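Local coordinates for protein putative epimerase (Burkholderia cenocepacia, PDB 4LW8) that probably acts as an NAD(P)-dependent epimerase or dehydratase of nucleotide sugars in the biosynthesis of the lipopolysaccharide O-antigen, at residues L71-A81 / V109-A120. Numbering follows the deposited sequence. Where two conformers were deposited one is given.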
loop_
_atom_site.group_PDB
_atom_site.type_symbol
_atom_site.label_atom_id
_atom_site.label_comp_id
_atom_site.label_asym_id
_atom_site.label_seq_id
_atom_site.Cartn_x
_atom_site.Cartn_y
_atom_site.Cartn_z
ATOM N N LEU A 71 -16.963 -4.997 8.102
ATOM C CA LEU A 71 -16.379 -4.373 6.901
ATOM C C LEU A 71 -15.940 -5.387 5.840
ATOM O O LEU A 71 -16.005 -5.114 4.637
ATOM C CB LEU A 71 -15.180 -3.512 7.288
ATOM C CG LEU A 71 -15.413 -2.158 7.955
ATOM C CD1 LEU A 71 -14.086 -1.663 8.507
ATOM C CD2 LEU A 71 -15.975 -1.163 6.966
ATOM N N LEU A 72 -15.505 -6.565 6.276
ATOM C CA LEU A 72 -15.068 -7.588 5.323
ATOM C C LEU A 72 -16.259 -8.330 4.695
ATOM O O LEU A 72 -16.094 -9.158 3.801
ATOM C CB LEU A 72 -14.096 -8.565 5.995
ATOM C CG LEU A 72 -12.758 -7.953 6.439
ATOM C CD1 LEU A 72 -11.776 -9.043 6.928
ATOM C CD2 LEU A 72 -12.122 -7.134 5.303
ATOM N N ASP A 73 -17.460 -8.014 5.162
ATOM C CA ASP A 73 -18.689 -8.600 4.617
ATOM C C ASP A 73 -19.238 -7.671 3.519
ATOM O O ASP A 73 -20.037 -6.768 3.797
ATOM C CB ASP A 73 -19.710 -8.796 5.747
ATOM C CG ASP A 73 -20.936 -9.561 5.316
ATOM O OD1 ASP A 73 -21.177 -9.701 4.091
ATOM O OD2 ASP A 73 -21.654 -10.036 6.236
ATOM N N ALA A 74 -18.781 -7.882 2.289
ATOM C CA ALA A 74 -19.039 -6.951 1.194
ATOM C C ALA A 74 -20.534 -6.812 0.950
ATOM O O ALA A 74 -21.040 -5.708 0.740
ATOM C CB ALA A 74 -18.318 -7.407 -0.090
ATOM N N GLU A 75 -21.242 -7.939 0.991
ATOM C CA GLU A 75 -22.669 -7.931 0.733
ATOM C C GLU A 75 -23.438 -7.210 1.843
ATOM O O GLU A 75 -24.343 -6.427 1.551
ATOM C CB GLU A 75 -23.190 -9.354 0.540
ATOM C CG GLU A 75 -24.698 -9.447 0.311
ATOM C CD GLU A 75 -25.211 -8.482 -0.762
ATOM O OE1 GLU A 75 -26.285 -7.871 -0.534
ATOM O OE2 GLU A 75 -24.557 -8.350 -1.828
ATOM N N ALA A 76 -23.081 -7.438 3.105
ATOM C CA ALA A 76 -23.749 -6.723 4.191
ATOM C C ALA A 76 -23.450 -5.222 4.117
ATOM O O ALA A 76 -24.296 -4.390 4.458
ATOM C CB ALA A 76 -23.342 -7.275 5.544
ATOM N N MET A 77 -22.252 -4.865 3.668
ATOM C CA MET A 77 -21.928 -3.456 3.486
ATOM C C MET A 77 -22.769 -2.838 2.357
ATOM O O MET A 77 -23.244 -1.707 2.471
ATOM C CB MET A 77 -20.442 -3.272 3.202
ATOM C CG MET A 77 -20.041 -1.817 3.018
ATOM S SD MET A 77 -20.357 -0.804 4.475
ATOM C CE MET A 77 -19.302 -1.628 5.663
ATOM N N ARG A 78 -22.960 -3.580 1.273
ATOM C CA ARG A 78 -23.764 -3.078 0.160
ATOM C C ARG A 78 -25.210 -2.816 0.626
ATOM O O ARG A 78 -25.775 -1.749 0.371
ATOM C CB ARG A 78 -23.734 -4.057 -1.007
ATOM C CG ARG A 78 -24.436 -3.549 -2.273
ATOM C CD ARG A 78 -25.012 -4.689 -3.122
ATOM N NE ARG A 78 -25.983 -5.489 -2.370
ATOM C CZ ARG A 78 -27.243 -5.123 -2.131
ATOM N NH1 ARG A 78 -27.710 -3.973 -2.606
ATOM N NH2 ARG A 78 -28.045 -5.912 -1.423
ATOM N N ALA A 79 -25.788 -3.788 1.330
ATOM C CA ALA A 79 -27.160 -3.683 1.832
ATOM C C ALA A 79 -27.326 -2.557 2.853
ATOM O O ALA A 79 -28.341 -1.855 2.844
ATOM C CB ALA A 79 -27.608 -5.006 2.430
ATOM N N ALA A 80 -26.342 -2.385 3.733
ATOM C CA ALA A 80 -26.376 -1.278 4.690
ATOM C C ALA A 80 -26.349 0.088 3.986
ATOM O O ALA A 80 -27.091 0.998 4.345
ATOM C CB ALA A 80 -25.208 -1.378 5.676
ATOM N N ALA A 81 -25.483 0.231 2.988
ATOM C CA ALA A 81 -25.367 1.489 2.259
ATOM C C ALA A 81 -26.639 1.812 1.502
ATOM O O ALA A 81 -27.085 2.966 1.469
ATOM C CB ALA A 81 -24.204 1.431 1.290
ATOM N N VAL A 109 -8.636 -5.476 6.768
ATOM C CA VAL A 109 -9.635 -4.525 7.251
ATOM C C VAL A 109 -9.394 -3.116 6.652
ATOM O O VAL A 109 -10.323 -2.490 6.141
ATOM C CB VAL A 109 -9.641 -4.432 8.787
ATOM C CG1 VAL A 109 -10.506 -3.269 9.240
ATOM C CG2 VAL A 109 -10.136 -5.746 9.414
ATOM N N ASN A 110 -8.158 -2.622 6.688
ATOM C CA ASN A 110 -7.925 -1.248 6.239
ATOM C C ASN A 110 -7.919 -1.044 4.721
ATOM O O ASN A 110 -8.263 0.048 4.256
ATOM C CB ASN A 110 -6.628 -0.705 6.851
ATOM C CG ASN A 110 -6.704 -0.660 8.374
ATOM O OD1 ASN A 110 -7.794 -0.671 8.930
ATOM N ND2 ASN A 110 -5.556 -0.621 9.048
ATOM N N ILE A 111 -7.523 -2.056 3.947
ATOM C CA ILE A 111 -7.559 -1.929 2.483
ATOM C C ILE A 111 -8.855 -2.477 1.890
ATOM O O ILE A 111 -9.576 -1.763 1.194
ATOM C CB ILE A 111 -6.385 -2.660 1.787
ATOM C CG1 ILE A 111 -5.041 -2.144 2.291
ATOM C CG2 ILE A 111 -6.485 -2.500 0.276
ATOM C CD1 ILE A 111 -3.870 -2.999 1.817
ATOM N N VAL A 112 -9.124 -3.757 2.129
ATOM C CA VAL A 112 -10.280 -4.399 1.524
ATOM C C VAL A 112 -11.587 -3.919 2.191
ATOM O O VAL A 112 -12.563 -3.690 1.495
ATOM C CB VAL A 112 -10.152 -5.934 1.572
ATOM C CG1 VAL A 112 -11.431 -6.631 1.014
ATOM C CG2 VAL A 112 -8.923 -6.355 0.781
ATOM N N GLY A 113 -11.588 -3.712 3.508
ATOM C CA GLY A 113 -12.760 -3.173 4.188
ATOM C C GLY A 113 -13.145 -1.813 3.609
ATOM O O GLY A 113 -14.317 -1.526 3.361
ATOM N N THR A 114 -12.149 -0.967 3.383
ATOM C CA THR A 114 -12.384 0.333 2.748
ATOM C C THR A 114 -12.877 0.147 1.310
ATOM O O THR A 114 -13.795 0.821 0.863
ATOM C CB THR A 114 -11.116 1.181 2.756
ATOM O OG1 THR A 114 -10.708 1.369 4.120
ATOM C CG2 THR A 114 -11.367 2.542 2.101
ATOM N N ARG A 115 -12.273 -0.789 0.591
ATOM C CA ARG A 115 -12.712 -1.060 -0.765
ATOM C C ARG A 115 -14.181 -1.529 -0.783
ATOM O O ARG A 115 -14.964 -1.105 -1.648
ATOM C CB ARG A 115 -11.805 -2.097 -1.433
ATOM C CG ARG A 115 -12.023 -2.203 -2.940
ATOM C CD ARG A 115 -11.297 -3.375 -3.567
ATOM N NE ARG A 115 -11.469 -3.367 -5.017
ATOM C CZ ARG A 115 -12.544 -3.833 -5.647
ATOM N NH1 ARG A 115 -13.547 -4.359 -4.958
ATOM N NH2 ARG A 115 -12.618 -3.774 -6.972
ATOM N N ASN A 116 -14.561 -2.381 0.172
ATOM C CA ASN A 116 -15.950 -2.828 0.249
ATOM C C ASN A 116 -16.914 -1.676 0.444
ATOM O O ASN A 116 -17.985 -1.655 -0.165
ATOM C CB ASN A 116 -16.143 -3.830 1.376
ATOM C CG ASN A 116 -15.475 -5.149 1.095
ATOM O OD1 ASN A 116 -15.134 -5.450 -0.042
ATOM N ND2 ASN A 116 -15.305 -5.954 2.127
ATOM N N LEU A 117 -16.529 -0.723 1.287
ATOM C CA LEU A 117 -17.334 0.480 1.503
ATOM C C LEU A 117 -17.501 1.289 0.211
ATOM O O LEU A 117 -18.610 1.704 -0.121
ATOM C CB LEU A 117 -16.711 1.370 2.585
ATOM C CG LEU A 117 -17.326 2.769 2.720
ATOM C CD1 LEU A 117 -18.800 2.701 3.194
ATOM C CD2 LEU A 117 -16.483 3.641 3.669
ATOM N N LEU A 118 -16.396 1.530 -0.500
ATOM C CA LEU A 118 -16.437 2.325 -1.726
ATOM C C LEU A 118 -17.277 1.627 -2.790
ATOM O O LEU A 118 -18.074 2.274 -3.470
ATOM C CB LEU A 118 -15.005 2.605 -2.246
ATOM C CG LEU A 118 -14.134 3.410 -1.268
ATOM C CD1 LEU A 118 -12.718 3.553 -1.774
ATOM C CD2 LEU A 118 -14.726 4.802 -0.977
ATOM N N ALA A 119 -17.125 0.307 -2.924
ATOM C CA ALA A 119 -17.932 -0.451 -3.885
ATOM C C ALA A 119 -19.426 -0.347 -3.570
ATOM O O ALA A 119 -20.260 -0.237 -4.479
ATOM C CB ALA A 119 -17.496 -1.932 -3.920
ATOM N N ALA A 120 -19.759 -0.401 -2.282
ATOM C CA ALA A 120 -21.144 -0.276 -1.831
ATOM C C ALA A 120 -21.723 1.099 -2.187
ATOM O O ALA A 120 -22.849 1.203 -2.671
ATOM C CB ALA A 120 -21.235 -0.522 -0.327
HETATM O O HOH W 1 -14.113 -8.722 2.053
HETATM O O HOH W 2 -19.722 -3.863 -0.735
#
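Asn116 reaches from helix 109-120 into the turn ahead of helix 74-81, where its ND2 donates to Leu71 O at 2.7 Å. The bond is almost straight (176° at the hydrogen), lies in the amide plane and falls on a lone pair of the carbonyl. With CG beside the backbone N (chi1 -69°), the amide stands up from its helix; its OD1 side abuts the methyl of Ala74, CB to OD1 3.7 Å. A water takes a second bond from ND2 and passes one on to Leu72 O, and another water links Ala74 O with Asn116 O.

Beside this polar join, Leu71 and Leu72 straddle the helix turn of Val109 and Gly113. Leu71 crosses Val109 at about a right angle, CD1 meeting CG1 at 4.0 Å, while its CB rests on the bare CA of Gly113, 3.9 Å away. Leu72 begins by pointing away, yet its CD2 returns to within 3.9 Å of Gly113 N.

Further along, the axes of segments 74-81 and 109-120 come within 8.5 Å at their closest and cross at -40°. The methyl of Ala120 settles against the backbone of Met77 and Arg78, with CB 3.6 Å from Arg78 CA, and also touches Ala81 CB. In one of two modelled conformers, Met77 folds to bring CG against Asn116 O and SD to 4.0 Å from Leu117 CD1, a less certain contact. Helix 159-172 covers another side of helix 109-120.

In the Rossmann-type fold expected of this family, the contact joins the crossover helices that follow strands 65-68 and 88-91. The small Ala120 is consistent with the close helix approach, and the two bonds of Asn116 ND2, one direct and one to water, probably help hold the turn at Leu71 and Leu72 against the neighbouring helix.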